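Local coordinates for carbohydrate deacetylase Agd3 (Neosartorya fumigata, PDB 6NWZ), which probably removes acetyl groups from the exopolysaccharide galactosaminogalactan, a de-N-acetylation that Aspergillus fumigatus requires to form biofilms, at residues T139-L144 with N191-T196; V164-L169 with F214-A219. One frame throughout, in Å; residues are numbered along the deposited sequence.

Along the chain the order is 139-144, 164-169, 191-196, 214-219, so the two contacts cross: interaction 2 opens inside the span that interaction 1 closes and closes beyond it. Interaction 1 brings the approach to strand 144-147 against the connection between strands 182-188 and 198-206. Interaction 2 sets the turn after strand 164-165 against the link between strand 209-214 and helix 224-237. All four segments belong to the CBM87 region. The centres of interactions 1 and 2 lie about 13 Å apart, and the two meet where residues 142-143 hydrogen-bond to residues 165-166, which connects the outer loops to the more buried contact.

Interaction 1: T139-L144 with N191-T196; sequences TGVEQL and NAVTST
The side-chain amide of Asn191 reaches across to the backbone of Glu142 and lies against the side chain of Gln143. Its ND2 donates to Glu142 O at 3.1 Å, in a nearly straight bond (162° at the hydrogen). The acceptor lies in the plane of the Asn191 amide, whereas the donor is tilted from the plane of the carbonyl. A chi1 of 62° sets CG of Asn191 between the backbone N and the carbonyl carbon, and from there OD1 meets the N-H groups of its own turn while ND2 faces Glu142.

OD1 accepts from Thr194 N at 2.8 Å and more weakly from Val193 N, making an Asx motif that, together with the backbone bond from Asn191 N to Thr194 O, shapes the connection between antiparallel strands 182-188 and 198-206. One amide thus ties down its own turn with OD1 and grips the neighbouring loop with ND2, and both bonds limit its rotation.

Stacking supplies the second kind of contact. With CG anti to its backbone N and the chain extended beyond, Gln143 runs past Asn191, and the two amide planes are only 11° apart. Gln143 CB lies 3.6 Å from Asn191 ND2, and farther along Gln143 NE2 comes within 3.7 Å of Asn191 OD1, too loose to be counted as a bond. The polar end of Gln143 is engaged elsewhere: OE1 bonds to His171 and NE2 to Ala189 O. Glu142 likewise turns its carboxylate to other partners, the hydroxyl of Ser165 and the backbone N of Thr166.

The apolar share is small and lies at the surface. Val141 CG1 meets Val193 CG2 at 4.0 Å, one branch of each valine making the touch, with the two side chains at about a right angle.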
loop_
_atom_site.group_PDB
_atom_site.type_symbol
_atom_site.label_atom_id
_atom_site.label_comp_id
_atom_site.label_asym_id
_atom_site.label_seq_id
_atom_site.Cartn_x
_atom_site.Cartn_y
_atom_site.Cartn_z
ATOM N N THR A 139 -24.526 -9.497 -13.096
ATOM C CA THR A 139 -23.236 -10.145 -12.906
ATOM C C THR A 139 -22.530 -10.308 -14.246
ATOM O O THR A 139 -23.134 -10.748 -15.229
ATOM C CB THR A 139 -23.415 -11.509 -12.234
ATOM O OG1 THR A 139 -24.235 -11.371 -11.066
ATOM C CG2 THR A 139 -22.069 -12.088 -11.828
ATOM N N GLY A 140 -21.250 -9.944 -14.288
ATOM C CA GLY A 140 -20.466 -10.065 -15.498
ATOM C C GLY A 140 -20.762 -9.043 -16.572
ATOM O O GLY A 140 -20.172 -9.126 -17.655
ATOM N N VAL A 141 -21.654 -8.089 -16.317
ATOM C CA VAL A 141 -21.979 -7.034 -17.267
ATOM C C VAL A 141 -21.169 -5.801 -16.893
ATOM O O VAL A 141 -21.332 -5.243 -15.798
ATOM C CB VAL A 141 -23.486 -6.729 -17.283
ATOM C CG1 VAL A 141 -23.818 -5.729 -18.384
ATOM C CG2 VAL A 141 -24.295 -8.011 -17.460
ATOM N N GLU A 142 -20.291 -5.381 -17.797
ATOM C CA GLU A 142 -19.387 -4.268 -17.555
ATOM C C GLU A 142 -20.014 -2.956 -18.010
ATOM O O GLU A 142 -20.744 -2.911 -19.004
ATOM C CB GLU A 142 -18.063 -4.501 -18.288
ATOM C CG GLU A 142 -17.095 -3.335 -18.247
ATOM C CD GLU A 142 -16.477 -3.149 -16.879
ATOM O OE1 GLU A 142 -15.601 -3.962 -16.518
ATOM O OE2 GLU A 142 -16.875 -2.201 -16.165
ATOM N N GLN A 143 -19.739 -1.891 -17.259
ATOM C CA GLN A 143 -20.032 -0.531 -17.695
ATOM C C GLN A 143 -18.868 0.342 -17.267
ATOM O O GLN A 143 -18.601 0.474 -16.069
ATOM C CB GLN A 143 -21.347 -0.004 -17.111
ATOM C CG GLN A 143 -21.745 1.362 -17.666
ATOM C CD GLN A 143 -23.195 1.714 -17.393
ATOM O OE1 GLN A 143 -23.708 1.474 -16.301
ATOM N NE2 GLN A 143 -23.866 2.278 -18.391
ATOM N N LEU A 144 -18.175 0.923 -18.239
ATOM C CA LEU A 144 -16.991 1.711 -17.946
ATOM C C LEU A 144 -17.373 3.052 -17.337
ATOM O O LEU A 144 -18.380 3.659 -17.711
ATOM C CB LEU A 144 -16.163 1.917 -19.211
ATOM C CG LEU A 144 -15.582 0.611 -19.754
ATOM C CD1 LEU A 144 -14.590 0.899 -20.853
ATOM C CD2 LEU A 144 -14.933 -0.192 -18.636
ATOM N N ASN A 191 -22.744 0.731 -22.998
ATOM C CA ASN A 191 -22.373 -0.675 -22.911
ATOM C C ASN A 191 -23.418 -1.546 -23.594
ATOM O O ASN A 191 -24.108 -1.088 -24.509
ATOM C CB ASN A 191 -22.190 -1.096 -21.450
ATOM C CG ASN A 191 -23.464 -0.960 -20.634
ATOM O OD1 ASN A 191 -24.408 -0.285 -21.043
ATOM N ND2 ASN A 191 -23.491 -1.597 -19.467
ATOM N N ALA A 192 -23.539 -2.802 -23.154
ATOM C CA ALA A 192 -24.488 -3.716 -23.780
ATOM C C ALA A 192 -25.928 -3.381 -23.414
ATOM O O ALA A 192 -26.841 -3.624 -24.211
ATOM C CB ALA A 192 -24.169 -5.157 -23.384
ATOM N N VAL A 193 -26.155 -2.832 -22.224
ATOM C CA VAL A 193 -27.507 -2.501 -21.785
ATOM C C VAL A 193 -27.914 -1.106 -22.245
ATOM O O VAL A 193 -29.053 -0.897 -22.668
ATOM C CB VAL A 193 -27.608 -2.641 -20.250
ATOM C CG1 VAL A 193 -29.040 -2.419 -19.784
ATOM C CG2 VAL A 193 -27.097 -4.002 -19.801
ATOM N N THR A 194 -26.999 -0.140 -22.179
ATOM C CA THR A 194 -27.292 1.253 -22.490
ATOM C C THR A 194 -26.579 1.670 -23.769
ATOM O O THR A 194 -25.413 1.327 -23.986
ATOM C CB THR A 194 -26.863 2.180 -21.350
ATOM O OG1 THR A 194 -27.177 1.573 -20.090
ATOM C CG2 THR A 194 -27.589 3.514 -21.455
ATOM N N SER A 195 -27.284 2.425 -24.605
ATOM C CA SER A 195 -26.734 2.912 -25.861
ATOM C C SER A 195 -26.094 4.288 -25.740
ATOM O O SER A 195 -25.381 4.705 -26.659
ATOM C CB SER A 195 -27.828 2.954 -26.930
ATOM O OG SER A 195 -27.375 3.628 -28.088
ATOM N N THR A 196 -26.325 5.001 -24.641
ATOM C CA THR A 196 -25.843 6.363 -24.486
ATOM C C THR A 196 -25.154 6.531 -23.139
ATOM O O THR A 196 -25.441 5.809 -22.180
ATOM C CB THR A 196 -26.987 7.374 -24.601
ATOM O OG1 THR A 196 -27.895 7.182 -23.512
ATOM C CG2 THR A 196 -27.735 7.177 -25.903
#

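Interaction 2: V164-L169 with F214-A219; sequences VSTEGL and FFIGFA
Leu169, which buries the most surface here, is inserted between Ile216 and Ala219. Leu169 CB rests 3.9 Å from Ile216 CD1, and CD1 of the leucine approaches the same methyl. The other branch turns along the opposing chain, where Leu169 CD2 touches Ala219 CB at 4.1 Å. With CG anti to the carbonyl carbon and chi2 at 176°, the forked end is directed at the backbone of Gly217: Leu169 CD1 and CD2 each lie 3.8 Å from Gly217 O, so the fork meets this carbonyl with both methyls. Trp222, Ser223 and Ser226 add to its surroundings.

Ile216 comes from the other segment with CG1 anti to its backbone N (chi1 -179°) and CD1 extended beyond it. That terminal methyl enters the corner between Leu169 and Thr166, where Ile216 CD1 touches Thr166 CG2 at 3.8 Å. The two branches of Thr166 serve different purposes: CG2 joins the apolar contact, while OG1 is hydrogen-bonded to Gln143 O.

Gly217 contributes backbone alone. Beside its close approach to Leu169 the chains are joined by backbone bonds of Gly217 with Trp170 and of Phe215 with Tyr172.

A type II beta turn from Thr166 to Leu169, closed by Leu169 N to Thr166 O at 2.8 Å, brings the leucine into position. Gly168 takes its positive-phi corner, and an ST turn, Glu167 N to Ser165 OG, overlaps the start of the beta turn. The contact therefore joins the bend after strand 164-165 to the chain leading from strand 209-214 into helix 224-237. Between the side chains it is made of methyl and methylene groups, so its cohesion probably rests on burial and van der Waals contact, while the flanking backbone bonds fix how the chains lie against each other.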
loop_
_atom_site.group_PDB
_atom_site.type_symbol
_atom_site.label_atom_id
_atom_site.label_comp_id
_atom_site.label_asym_id
_atom_site.label_seq_id
_atom_site.Cartn_x
_atom_site.Cartn_y
_atom_site.Cartn_z
ATOM N N VAL A 164 -12.476 3.174 -15.760
ATOM C CA VAL A 164 -12.363 2.131 -14.751
ATOM C C VAL A 164 -13.627 1.277 -14.798
ATOM O O VAL A 164 -14.615 1.620 -15.449
ATOM C CB VAL A 164 -12.142 2.696 -13.331
ATOM C CG1 VAL A 164 -10.805 3.429 -13.245
ATOM C CG2 VAL A 164 -13.297 3.600 -12.930
ATOM N N SER A 165 -13.584 0.154 -14.088
ATOM C CA SER A 165 -14.652 -0.833 -14.148
ATOM C C SER A 165 -15.653 -0.635 -13.019
ATOM O O SER A 165 -15.276 -0.345 -11.881
ATOM C CB SER A 165 -14.076 -2.248 -14.074
ATOM O OG SER A 165 -15.115 -3.204 -13.984
ATOM N N THR A 166 -16.936 -0.800 -13.343
ATOM C CA THR A 166 -18.002 -0.776 -12.350
ATOM C C THR A 166 -18.560 -2.159 -12.063
ATOM O O THR A 166 -19.514 -2.279 -11.286
ATOM C CB THR A 166 -19.148 0.138 -12.801
ATOM O OG1 THR A 166 -19.702 -0.354 -14.029
ATOM C CG2 THR A 166 -18.654 1.556 -12.994
ATOM N N GLU A 167 -18.001 -3.199 -12.676
ATOM C CA GLU A 167 -18.540 -4.542 -12.525
ATOM C C GLU A 167 -18.551 -4.940 -11.055
ATOM O O GLU A 167 -17.533 -4.853 -10.364
ATOM C CB GLU A 167 -17.717 -5.528 -13.354
ATOM C CG GLU A 167 -18.262 -6.945 -13.389
ATOM C CD GLU A 167 -17.596 -7.789 -14.462
ATOM O OE1 GLU A 167 -17.179 -7.218 -15.492
ATOM O OE2 GLU A 167 -17.483 -9.020 -14.276
ATOM N N GLY A 168 -19.723 -5.348 -10.572
ATOM C CA GLY A 168 -19.902 -5.698 -9.185
ATOM C C GLY A 168 -20.392 -4.573 -8.304
ATOM O O GLY A 168 -20.836 -4.834 -7.182
ATOM N N LEU A 169 -20.319 -3.332 -8.770
ATOM C CA LEU A 169 -20.810 -2.182 -8.025
ATOM C C LEU A 169 -22.147 -1.761 -8.619
ATOM O O LEU A 169 -22.211 -1.356 -9.785
ATOM C CB LEU A 169 -19.810 -1.028 -8.080
ATOM C CG LEU A 169 -18.397 -1.287 -7.557
ATOM C CD1 LEU A 169 -17.506 -0.064 -7.771
ATOM C CD2 LEU A 169 -18.442 -1.672 -6.089
ATOM N N PHE A 214 -22.353 10.534 -5.398
ATOM C CA PHE A 214 -21.941 9.417 -6.241
ATOM C C PHE A 214 -23.113 8.457 -6.405
ATOM O O PHE A 214 -23.599 7.889 -5.419
ATOM C CB PHE A 214 -20.737 8.691 -5.640
ATOM C CG PHE A 214 -19.422 9.395 -5.857
ATOM C CD1 PHE A 214 -18.996 10.382 -4.988
ATOM C CD2 PHE A 214 -18.602 9.050 -6.923
ATOM C CE1 PHE A 214 -17.786 11.023 -5.179
ATOM C CE2 PHE A 214 -17.391 9.689 -7.122
ATOM C CZ PHE A 214 -16.982 10.677 -6.249
ATOM N N PHE A 215 -23.561 8.271 -7.645
ATOM C CA PHE A 215 -24.647 7.348 -7.972
ATOM C C PHE A 215 -24.152 5.920 -8.173
ATOM O O PHE A 215 -24.611 5.214 -9.076
ATOM C CB PHE A 215 -25.380 7.846 -9.214
ATOM C CG PHE A 215 -25.881 9.258 -9.097
ATOM C CD1 PHE A 215 -26.520 9.689 -7.946
ATOM C CD2 PHE A 215 -25.701 10.158 -10.138
ATOM C CE1 PHE A 215 -26.979 10.994 -7.835
ATOM C CE2 PHE A 215 -26.157 11.464 -10.034
ATOM C CZ PHE A 215 -26.796 11.881 -8.880
ATOM N N ILE A 216 -23.209 5.474 -7.344
ATOM C CA ILE A 216 -22.648 4.133 -7.437
ATOM C C ILE A 216 -22.256 3.696 -6.033
ATOM O O ILE A 216 -21.910 4.522 -5.183
ATOM C CB ILE A 216 -21.445 4.089 -8.412
ATOM C CG1 ILE A 216 -20.880 2.673 -8.524
ATOM C CG2 ILE A 216 -20.355 5.073 -7.989
ATOM C CD1 ILE A 216 -19.788 2.544 -9.555
ATOM N N GLY A 217 -22.345 2.391 -5.778
ATOM C CA GLY A 217 -21.934 1.868 -4.489
ATOM C C GLY A 217 -20.423 1.845 -4.335
ATOM O O GLY A 217 -19.671 1.817 -5.308
ATOM N N PHE A 218 -19.978 1.862 -3.081
ATOM C CA PHE A 218 -18.565 1.787 -2.739
ATOM C C PHE A 218 -18.269 0.502 -1.972
ATOM O O PHE A 218 -19.099 0.022 -1.193
ATOM C CB PHE A 218 -18.139 3.001 -1.912
ATOM C CG PHE A 218 -17.739 4.183 -2.743
ATOM C CD1 PHE A 218 -18.674 4.872 -3.492
ATOM C CD2 PHE A 218 -16.424 4.609 -2.764
ATOM C CE1 PHE A 218 -18.299 5.966 -4.255
ATOM C CE2 PHE A 218 -16.044 5.701 -3.521
ATOM C CZ PHE A 218 -16.981 6.380 -4.267
ATOM N N ALA A 219 -17.076 -0.057 -2.199
ATOM C CA ALA A 219 -16.655 -1.291 -1.542
ATOM C C ALA A 219 -15.128 -1.318 -1.575
ATOM O O ALA A 219 -14.503 -2.012 -2.380
ATOM C CB ALA A 219 -17.255 -2.525 -2.213
#